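Local coordinates for protein 2-polyprenyl-6-methoxyphenol hydroxylase-like FAD-dependent oxidoreductase (Streptomyces sp. NRRL 11266, PDB 6UI5) that binds flavin-adenine dinucleotide in a Rossmann-type domain and belongs to the FAD-dependent oxidoreductases, at residues His287-Thr299 with Gly335-Leu349. Numbering follows the deposited sequence.
Sequences HVHYPYNGQGLGT and GRLACMNIQAQLALL. With FAD (flavin-adenine dinucleotide), chain C.
Q295 and Q345 both set CG anti to their carbonyl carbon (chi1 -65° and -77°) and stay extended beyond it, which carries the amide of Q295 across to N341 and that of Q345 to N293. Q295 and N341 pair nearly coplanar: N341 ND2 donates to Q295 OE1 (3.1 Å), and Q295 NE2 returns a bond to N341 OD1 (3.2 Å), arriving on a lone pair. Q345 NE2 gives a straighter bond to N293 OD1 (2.9 Å, 166°) and a second to N341 OD1; Q295 NE2 also donates to N293 OD1, giving both oxygens two donors. Amides suit buried Q295, N341 and Q345 because they donate and accept without charge. Q345 OE1, bonded to A76 N, lies over the centre of one Y292 ring face, with Y290 over the other. Beside the amides, branched I342 turns to three partners: CG1 packs over the H289 ring in a CH-pi contact (3.9 Å to its centroid), CG2 meets Y290 CB, and CD1 meets Y292 CB (3.4 Å). Small A338 and G335 let H289 and H287 approach the helix. Helix 325-346 thereby backs the loop carrying P291 and G294 to the flavin; 295-299 runs antiparallel to 335-346, strand 257-271 flanks C339, and V379 of helix 369-379 packs on N293, Q295 and N341.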
ATOM      1  N   HIS A 287      14.772 -15.895   9.402  1.00 45.70           N
ATOM      2  CA  HIS A 287      14.301 -14.775   8.595  1.00 53.52           C
ATOM      3  C   HIS A 287      15.263 -13.609   8.755  1.00 56.84           C
ATOM      4  O   HIS A 287      15.736 -13.336   9.870  1.00 50.80           O
ATOM      5  CB  HIS A 287      12.875 -14.349   9.022  1.00 50.45           C
ATOM      6  CG  HIS A 287      12.685 -14.384  10.500  1.00 48.56           C
ATOM      7  ND1 HIS A 287      13.090 -13.354  11.324  1.00 51.50           N
ATOM      8  CD2 HIS A 287      12.217 -15.360  11.316  1.00 46.70           C
ATOM      9  CE1 HIS A 287      12.849 -13.683  12.586  1.00 56.82           C
ATOM     10  NE2 HIS A 287      12.320 -14.894  12.609  1.00 53.36           N
ATOM     11  N   VAL A 288      15.511 -12.908   7.640  1.00 37.70           N
ATOM     12  CA  VAL A 288      16.438 -11.777   7.573  1.00 51.08           C
ATOM     13  C   VAL A 288      15.926 -10.791   6.535  1.00 47.71           C
ATOM     14  O   VAL A 288      15.184 -11.157   5.620  1.00 51.62           O
ATOM     15  CB  VAL A 288      17.879 -12.186   7.179  1.00 48.17           C
ATOM     16  CG1 VAL A 288      18.504 -13.105   8.247  1.00 49.17           C
ATOM     17  CG2 VAL A 288      17.856 -12.837   5.822  1.00 42.81           C
ATOM     18  N   HIS A 289      16.371  -9.539   6.652  1.00 44.03           N
ATOM     19  CA  HIS A 289      15.828  -8.428   5.872  1.00 54.05           C
ATOM     20  C   HIS A 289      16.628  -7.202   6.274  1.00 57.42           C
ATOM     21  O   HIS A 289      17.446  -7.257   7.195  1.00 59.74           O
ATOM     22  CB  HIS A 289      14.340  -8.209   6.144  1.00 54.00           C
ATOM     23  CG  HIS A 289      14.006  -8.256   7.596  1.00 55.95           C
ATOM     24  ND1 HIS A 289      14.421  -7.287   8.484  1.00 66.75           N
ATOM     25  CD2 HIS A 289      13.362  -9.190   8.332  1.00 55.60           C
ATOM     26  CE1 HIS A 289      14.018  -7.607   9.702  1.00 65.21           C
ATOM     27  NE2 HIS A 289      13.373  -8.757   9.638  1.00 60.74           N
ATOM     28  N   TYR A 290      16.371  -6.096   5.586  1.00 58.74           N
ATOM     29  CA  TYR A 290      17.042  -4.854   5.925  1.00 47.64           C
ATOM     30  C   TYR A 290      16.671  -4.437   7.347  1.00 62.84           C
ATOM     31  O   TYR A 290      15.513  -4.599   7.777  1.00 56.68           O
ATOM     32  CB  TYR A 290      16.684  -3.746   4.937  1.00 50.46           C
ATOM     33  CG  TYR A 290      17.369  -2.437   5.208  1.00 65.77           C
ATOM     34  CD1 TYR A 290      18.678  -2.238   4.806  1.00 78.66           C
ATOM     35  CD2 TYR A 290      16.721  -1.401   5.857  1.00 66.72           C
ATOM     36  CE1 TYR A 290      19.329  -1.047   5.050  1.00 84.71           C
ATOM     37  CE2 TYR A 290      17.358  -0.195   6.096  1.00 71.40           C
ATOM     38  CZ  TYR A 290      18.666  -0.024   5.694  1.00 82.68           C
ATOM     39  OH  TYR A 290      19.332   1.164   5.936  1.00 77.16           O
ATOM     40  N   PRO A 291      17.634  -3.918   8.111  1.00 56.32           N
ATOM     41  CA  PRO A 291      17.370  -3.539   9.512  1.00 51.61           C
ATOM     42  C   PRO A 291      16.590  -2.222   9.639  1.00 58.75           C
ATOM     43  O   PRO A 291      17.140  -1.133   9.474  1.00 76.89           O
ATOM     44  CB  PRO A 291      18.783  -3.377  10.129  1.00 46.34           C
ATOM     45  CG  PRO A 291      19.740  -3.373   8.931  1.00 50.52           C
ATOM     46  CD  PRO A 291      19.072  -4.136   7.821  1.00 51.21           C
ATOM     47  N   TYR A 292      15.317  -2.336   9.953  1.00 58.20           N
ATOM     48  CA  TYR A 292      14.436  -1.195  10.149  1.00 55.29           C
ATOM     49  C   TYR A 292      13.640  -1.394  11.431  1.00 48.56           C
ATOM     50  O   TYR A 292      13.303  -2.529  11.789  1.00 47.32           O
ATOM     51  CB  TYR A 292      13.466  -1.039   8.989  1.00 65.41           C
ATOM     52  CG  TYR A 292      13.804  -0.003   7.956  1.00 72.03           C
ATOM     53  CD1 TYR A 292      14.252   1.259   8.322  1.00 74.42           C
ATOM     54  CD2 TYR A 292      13.618  -0.275   6.599  1.00 65.11           C
ATOM     55  CE1 TYR A 292      14.524   2.215   7.364  1.00 67.25           C
ATOM     56  CE2 TYR A 292      13.896   0.670   5.639  1.00 61.44           C
ATOM     57  CZ  TYR A 292      14.343   1.911   6.028  1.00 67.12           C
ATOM     58  OH  TYR A 292      14.610   2.861   5.078  1.00 78.01           O
ATOM     59  N   ASN A 293      13.381  -0.288  12.145  1.00 52.50           N
ATOM     60  CA  ASN A 293      12.485  -0.212  13.304  1.00 46.19           C
ATOM     61  C   ASN A 293      12.867  -1.174  14.415  1.00 51.88           C
ATOM     62  O   ASN A 293      12.120  -1.317  15.381  1.00 59.36           O
ATOM     63  CB  ASN A 293      11.037  -0.480  12.897  1.00 43.98           C
ATOM     64  CG  ASN A 293      10.649   0.262  11.641  1.00 49.15           C
ATOM     65  OD1 ASN A 293      10.567  -0.323  10.569  1.00 42.48           O
ATOM     66  ND2 ASN A 293      10.409   1.562  11.768  1.00 55.83           N
ATOM     67  N   GLY A 294      14.006  -1.844  14.302  1.00 44.87           N
ATOM     68  CA  GLY A 294      14.379  -2.851  15.278  1.00 39.90           C
ATOM     69  C   GLY A 294      13.682  -4.174  15.080  1.00 50.41           C
ATOM     70  O   GLY A 294      13.585  -4.965  16.026  1.00 47.54           O
ATOM     71  N   GLN A 295      13.191  -4.444  13.866  1.00 44.31           N
ATOM     72  CA  GLN A 295      12.387  -5.647  13.673  1.00 48.67           C
ATOM     73  C   GLN A 295      13.214  -6.920  13.751  1.00 48.14           C
ATOM     74  O   GLN A 295      12.707  -7.944  14.219  1.00 49.55           O
ATOM     75  CB  GLN A 295      11.658  -5.573  12.341  1.00 49.28           C
ATOM     76  CG  GLN A 295      10.633  -4.458  12.292  1.00 48.30           C
ATOM     77  CD  GLN A 295       9.883  -4.480  11.012  1.00 47.12           C
ATOM     78  OE1 GLN A 295       9.447  -5.546  10.550  1.00 48.48           O
ATOM     79  NE2 GLN A 295       9.767  -3.315  10.383  1.00 47.71           N
ATOM     80  N   GLY A 296      14.466  -6.895  13.269  1.00 50.18           N
ATOM     81  CA  GLY A 296      15.305  -8.082  13.374  1.00 49.33           C
ATOM     82  C   GLY A 296      15.448  -8.539  14.812  1.00 57.69           C
ATOM     83  O   GLY A 296      15.341  -9.730  15.115  1.00 54.82           O
ATOM     84  N   LEU A 297      15.654  -7.584  15.722  1.00 51.42           N
ATOM     85  CA  LEU A 297      15.780  -7.900  17.131  1.00 44.37           C
ATOM     86  C   LEU A 297      14.435  -8.296  17.726  1.00 50.63           C
ATOM     87  O   LEU A 297      14.345  -9.278  18.475  1.00 48.12           O
ATOM     88  CB  LEU A 297      16.358  -6.683  17.838  1.00 50.56           C
ATOM     89  CG  LEU A 297      16.989  -6.810  19.203  1.00 67.06           C
ATOM     90  CD1 LEU A 297      17.835  -8.036  19.190  1.00 78.57           C
ATOM     91  CD2 LEU A 297      17.833  -5.577  19.381  1.00 74.12           C
ATOM     92  N   GLY A 298      13.374  -7.551  17.388  1.00 40.58           N
ATOM     93  CA  GLY A 298      12.048  -7.883  17.894  1.00 44.41           C
ATOM     94  C   GLY A 298      11.612  -9.291  17.539  1.00 51.35           C
ATOM     95  O   GLY A 298      11.195 -10.065  18.408  1.00 51.21           O
ATOM     96  N   THR A 299      11.693  -9.641  16.254  1.00 47.91           N
ATOM     97  CA  THR A 299      11.314 -10.985  15.838  1.00 49.64           C
ATOM     98  C   THR A 299      12.231 -12.030  16.467  1.00 50.45           C
ATOM     99  O   THR A 299      11.775 -13.106  16.872  1.00 52.39           O
ATOM    100  CB  THR A 299      11.314 -11.080  14.310  1.00 55.72           C
ATOM    101  OG1 THR A 299      12.585 -10.681  13.802  1.00 63.04           O
ATOM    102  CG2 THR A 299      10.277 -10.130  13.718  1.00 58.95           C
ATOM    103  N   GLY A 335       7.589 -13.590  10.798  1.00 44.38           N
ATOM    104  CA  GLY A 335       8.683 -13.440   9.852  1.00 53.45           C
ATOM    105  C   GLY A 335       8.214 -12.984   8.482  1.00 56.08           C
ATOM    106  O   GLY A 335       8.828 -12.105   7.864  1.00 57.61           O
ATOM    107  N   ARG A 336       7.131 -13.590   7.986  1.00 58.72           N
ATOM    108  CA  ARG A 336       6.528 -13.193   6.716  1.00 58.80           C
ATOM    109  C   ARG A 336       6.301 -11.689   6.674  1.00 49.86           C
ATOM    110  O   ARG A 336       6.717 -11.007   5.725  1.00 46.18           O
ATOM    111  CB  ARG A 336       5.189 -13.927   6.542  1.00 52.34           C
ATOM    112  CG  ARG A 336       4.818 -14.330   5.148  1.00 53.24           C
ATOM    113  CD  ARG A 336       3.320 -14.568   5.007  1.00 59.71           C
ATOM    114  NE  ARG A 336       2.667 -13.341   4.568  1.00 67.91           N
ATOM    115  CZ  ARG A 336       1.465 -12.927   4.959  1.00 70.51           C
ATOM    116  NH1 ARG A 336       0.748 -13.630   5.826  1.00 76.05           N
ATOM    117  NH2 ARG A 336       0.985 -11.786   4.488  1.00 74.11           N
ATOM    118  N   LEU A 337       5.639 -11.164   7.718  1.00 38.37           N
ATOM    119  CA  LEU A 337       5.188  -9.777   7.745  1.00 43.61           C
ATOM    120  C   LEU A 337       6.350  -8.813   7.970  1.00 50.82           C
ATOM    121  O   LEU A 337       6.332  -7.688   7.446  1.00 43.13           O
ATOM    122  CB  LEU A 337       4.116  -9.583   8.838  1.00 38.62           C
ATOM    123  CG  LEU A 337       2.685 -10.139   8.684  1.00 45.04           C
ATOM    124  CD1 LEU A 337       1.788  -9.809   9.906  1.00 37.69           C
ATOM    125  CD2 LEU A 337       1.995  -9.662   7.406  1.00 47.85           C
ATOM    126  N   ALA A 338       7.364  -9.220   8.739  1.00 51.53           N
ATOM    127  CA  ALA A 338       8.575  -8.407   8.821  1.00 43.94           C
ATOM    128  C   ALA A 338       9.242  -8.304   7.456  1.00 44.90           C
ATOM    129  O   ALA A 338       9.451  -7.197   6.939  1.00 39.85           O
ATOM    130  CB  ALA A 338       9.538  -8.970   9.869  1.00 38.89           C
ATOM    131  N   CYS A 339       9.566  -9.447   6.837  1.00 47.57           N
ATOM    132  CA  CYS A 339      10.149  -9.370   5.498  1.00 46.23           C
ATOM    133  C   CYS A 339       9.276  -8.519   4.614  1.00 46.14           C
ATOM    134  O   CYS A 339       9.765  -7.620   3.933  1.00 47.92           O
ATOM    135  CB  CYS A 339      10.345 -10.762   4.878  1.00 43.12           C
ATOM    136  SG  CYS A 339      11.623 -11.778   5.772  1.00 60.97           S
ATOM    137  N   MET A 340       7.960  -8.724   4.681  1.00 56.79           N
ATOM    138  CA  MET A 340       7.084  -8.075   3.715  1.00 53.30           C
ATOM    139  C   MET A 340       7.186  -6.563   3.823  1.00 45.68           C
ATOM    140  O   MET A 340       7.473  -5.880   2.832  1.00 50.84           O
ATOM    141  CB  MET A 340       5.646  -8.531   3.916  1.00 58.13           C
ATOM    142  CG  MET A 340       4.648  -7.739   3.080  1.00 54.53           C
ATOM    143  SD  MET A 340       3.154  -7.644   4.023  1.00 62.95           S
ATOM    144  CE  MET A 340       3.759  -6.792   5.473  1.00 62.49           C
ATOM    145  N   ASN A 341       7.035  -6.028   5.040  1.00 41.01           N
ATOM    146  CA  ASN A 341       6.964  -4.578   5.203  1.00 49.41           C
ATOM    147  C   ASN A 341       8.342  -3.911   5.163  1.00 51.70           C
ATOM    148  O   ASN A 341       8.432  -2.744   4.750  1.00 47.20           O
ATOM    149  CB  ASN A 341       6.213  -4.217   6.497  1.00 41.02           C
ATOM    150  CG  ASN A 341       7.115  -4.069   7.682  1.00 50.14           C
ATOM    151  OD1 ASN A 341       7.758  -3.023   7.859  1.00 56.25           O
ATOM    152  ND2 ASN A 341       7.157  -5.108   8.539  1.00 48.55           N
ATOM    153  N   ILE A 342       9.414  -4.603   5.579  1.00 39.42           N
ATOM    154  CA  ILE A 342      10.754  -4.064   5.306  1.00 48.25           C
ATOM    155  C   ILE A 342      10.915  -3.840   3.811  1.00 48.37           C
ATOM    156  O   ILE A 342      11.230  -2.734   3.360  1.00 56.57           O
ATOM    157  CB  ILE A 342      11.863  -4.987   5.847  1.00 51.98           C
ATOM    158  CG1 ILE A 342      11.774  -5.175   7.370  1.00 49.03           C
ATOM    159  CG2 ILE A 342      13.264  -4.469   5.429  1.00 59.74           C
ATOM    160  CD1 ILE A 342      12.036  -3.957   8.152  1.00 46.39           C
ATOM    161  N   GLN A 343      10.659  -4.880   3.015  1.00 48.57           N
ATOM    162  CA  GLN A 343      10.767  -4.727   1.566  1.00 52.10           C
ATOM    163  C   GLN A 343       9.874  -3.586   1.083  1.00 57.92           C
ATOM    164  O   GLN A 343      10.274  -2.792   0.214  1.00 46.46           O
ATOM    165  CB  GLN A 343      10.399  -6.043   0.875  1.00 42.47           C
ATOM    166  CG  GLN A 343      11.428  -7.159   1.002  1.00 57.70           C
ATOM    167  CD  GLN A 343      12.790  -6.814   0.389  1.00 60.95           C
ATOM    168  OE1 GLN A 343      13.549  -5.981   0.909  1.00 73.09           O
ATOM    169  NE2 GLN A 343      13.091  -7.454  -0.742  1.00 53.06           N
ATOM    170  N   ALA A 344       8.670  -3.462   1.680  1.00 47.44           N
ATOM    171  CA  ALA A 344       7.775  -2.369   1.314  1.00 44.31           C
ATOM    172  C   ALA A 344       8.383  -1.026   1.677  1.00 43.02           C
ATOM    173  O   ALA A 344       8.293  -0.076   0.900  1.00 44.13           O
ATOM    174  CB  ALA A 344       6.403  -2.520   1.988  1.00 48.46           C
ATOM    175  N   GLN A 345       9.014  -0.925   2.845  1.00 50.92           N
ATOM    176  CA  GLN A 345       9.744   0.300   3.167  1.00 60.03           C
ATOM    177  C   GLN A 345      10.832   0.578   2.134  1.00 58.60           C
ATOM    178  O   GLN A 345      10.995   1.724   1.700  1.00 66.72           O
ATOM    179  CB  GLN A 345      10.337   0.230   4.582  1.00 52.78           C
ATOM    180  CG  GLN A 345       9.289   0.479   5.691  1.00 51.79           C
ATOM    181  CD  GLN A 345       9.889   0.453   7.098  1.00 50.65           C
ATOM    182  OE1 GLN A 345      10.710   1.314   7.449  1.00 61.25           O
ATOM    183  NE2 GLN A 345       9.497  -0.554   7.906  1.00 40.25           N
ATOM    184  N   LEU A 346      11.571  -0.451   1.699  1.00 58.46           N
ATOM    185  CA  LEU A 346      12.642  -0.185   0.731  1.00 69.38           C
ATOM    186  C   LEU A 346      12.080   0.373  -0.575  1.00 63.41           C
ATOM    187  O   LEU A 346      12.732   1.196  -1.233  1.00 48.71           O
ATOM    188  CB  LEU A 346      13.463  -1.448   0.457  1.00 63.37           C
ATOM    189  CG  LEU A 346      14.469  -1.871   1.533  1.00 66.16           C
ATOM    190  CD1 LEU A 346      15.339  -3.023   1.041  1.00 68.58           C
ATOM    191  CD2 LEU A 346      15.330  -0.693   1.971  1.00 58.66           C
ATOM    192  N   ALA A 347      10.855  -0.022  -0.944  1.00 57.79           N
ATOM    193  CA  ALA A 347      10.331   0.388  -2.246  1.00 61.28           C
ATOM    194  C   ALA A 347       9.898   1.840  -2.270  1.00 58.48           C
ATOM    195  O   ALA A 347       9.464   2.308  -3.325  1.00 60.67           O
ATOM    196  CB  ALA A 347       9.162  -0.504  -2.661  1.00 67.54           C
ATOM    197  N   LEU A 348       9.984   2.553  -1.145  1.00 58.56           N
ATOM    198  CA  LEU A 348       9.855   4.006  -1.141  1.00 67.26           C
ATOM    199  C   LEU A 348      11.200   4.707  -1.290  1.00 67.03           C
ATOM    200  O   LEU A 348      11.251   5.943  -1.266  1.00 72.74           O
ATOM    201  CB  LEU A 348       9.160   4.497   0.136  1.00 69.12           C
ATOM    202  CG  LEU A 348       7.696   4.099   0.338  1.00 71.72           C
ATOM    203  CD1 LEU A 348       7.576   2.676   0.756  1.00 74.49           C
ATOM    204  CD2 LEU A 348       6.995   5.001   1.351  1.00 70.23           C
ATOM    205  N   LEU A 349      12.281   3.947  -1.451  1.00 51.10           N
ATOM    206  CA  LEU A 349      13.614   4.500  -1.578  1.00 61.09           C
ATOM    207  C   LEU A 349      14.224   4.249  -2.945  1.00 67.55           C
ATOM    208  O   LEU A 349      14.781   5.163  -3.561  1.00 79.94           O
ATOM    209  CB  LEU A 349      14.502   3.908  -0.479  1.00 59.90           C
ATOM    210  CG  LEU A 349      14.063   4.400   0.892  1.00 70.33           C
ATOM    211  CD1 LEU A 349      14.808   3.655   1.966  1.00 80.70           C
ATOM    212  CD2 LEU A 349      14.331   5.893   0.984  1.00 70.97           C
TER
HETATM  213  PA  FAD C 601      23.079 -13.587  15.080  1.00 59.68           P
HETATM  214  O1A FAD C 601      23.071 -12.216  15.718  1.00 55.11           O
HETATM  215  O2A FAD C 601      23.679 -13.466  13.689  1.00 57.52           O
HETATM  216  O5B FAD C 601      23.796 -14.704  16.073  1.00 62.68           O
HETATM  217  C5B FAD C 601      24.072 -16.008  15.588  1.00 71.08           C
HETATM  218  C4B FAD C 601      25.223 -16.619  16.451  1.00 77.94           C
HETATM  219  O4B FAD C 601      25.456 -17.881  16.182  1.00 73.70           O
HETATM  220  C3B FAD C 601      26.553 -15.892  16.142  1.00 83.55           C
HETATM  221  O3B FAD C 601      27.227 -15.713  17.310  1.00 79.98           O
HETATM  222  C2B FAD C 601      27.309 -16.872  15.223  1.00 80.76           C
HETATM  223  O2B FAD C 601      28.749 -16.504  15.252  1.00 89.81           O
HETATM  224  C1B FAD C 601      27.059 -18.009  15.814  1.00 75.56           C
HETATM  225  N9A FAD C 601      27.157 -19.198  14.991  1.00 65.24           N
HETATM  226  C8A FAD C 601      26.852 -19.308  13.679  1.00 57.26           C
HETATM  227  N7A FAD C 601      27.014 -20.600  13.322  1.00 60.20           N
HETATM  228  C5A FAD C 601      27.399 -21.289  14.423  1.00 67.77           C
HETATM  229  C6A FAD C 601      27.698 -22.629  14.637  1.00 69.97           C
HETATM  230  N6A FAD C 601      27.763 -23.871  13.881  1.00 77.11           N
HETATM  231  N1A FAD C 601      28.069 -23.057  15.847  1.00 62.51           N
HETATM  232  C2A FAD C 601      28.144 -22.189  16.880  1.00 61.82           C
HETATM  233  N3A FAD C 601      27.835 -20.877  16.673  1.00 63.46           N
HETATM  234  C4A FAD C 601      27.468 -20.427  15.453  1.00 61.36           C
HETATM  235  N1  FAD C 601      19.044  -5.177  14.647  1.00127.45           N
HETATM  236  C2  FAD C 601      18.174  -4.109  15.217  1.00130.83           C
HETATM  237  O2  FAD C 601      17.320  -4.358  16.004  1.00127.15           O
HETATM  238  N3  FAD C 601      18.393  -2.699  14.785  1.00133.20           N
HETATM  239  C4  FAD C 601      19.452  -2.399  13.820  1.00128.31           C
HETATM  240  O4  FAD C 601      19.652  -1.289  13.458  1.00133.82           O
HETATM  241  C4X FAD C 601      20.312  -3.506  13.262  1.00114.62           C
HETATM  242  N5  FAD C 601      21.335  -3.144  12.308  1.00108.58           N
HETATM  243  C5X FAD C 601      22.187  -4.213  11.730  1.00112.73           C
HETATM  244  C6  FAD C 601      23.169  -3.853  10.805  1.00109.90           C
HETATM  245  C7  FAD C 601      23.988  -4.831  10.252  1.00113.14           C
HETATM  246  C7M FAD C 601      24.949  -4.149   9.288  1.00115.16           C
HETATM  247  C8  FAD C 601      23.851  -6.181  10.610  1.00117.89           C
HETATM  248  C8M FAD C 601      24.803  -7.188   9.951  1.00117.06           C
HETATM  249  C9  FAD C 601      22.862  -6.548  11.541  1.00121.32           C
HETATM  250  C9A FAD C 601      22.014  -5.568  12.109  1.00117.47           C
HETATM  251  N10 FAD C 601      20.938  -5.945  13.102  1.00103.20           N
HETATM  252  C10 FAD C 601      20.108  -4.886  13.671  1.00114.38           C
HETATM  253  C1' FAD C 601      20.807  -7.359  13.507  1.00 88.92           C
HETATM  254  C2' FAD C 601      19.460  -8.081  13.324  1.00 86.31           C
HETATM  255  O2' FAD C 601      18.574  -7.788  14.340  1.00 89.25           O
HETATM  256  C3' FAD C 601      19.655  -9.592  13.442  1.00 88.27           C
HETATM  257  O3' FAD C 601      18.475 -10.185  12.998  1.00 94.40           O
HETATM  258  C4' FAD C 601      19.895 -10.127  14.868  1.00 81.21           C
HETATM  259  O4' FAD C 601      21.029  -9.601  15.498  1.00 79.59           O
HETATM  260  C5' FAD C 601      20.134 -11.627  14.653  1.00 71.08           C
HETATM  261  O5' FAD C 601      19.968 -12.340  15.846  1.00 55.95           O
HETATM  262  P   FAD C 601      20.284 -13.961  15.899  1.00 60.77           P
HETATM  263  O1P FAD C 601      20.651 -14.340  17.315  1.00 48.53           O
HETATM  264  O2P FAD C 601      19.178 -14.831  15.332  1.00 64.51           O
HETATM  265  O3P FAD C 601      21.549 -14.175  14.857  1.00 77.94           O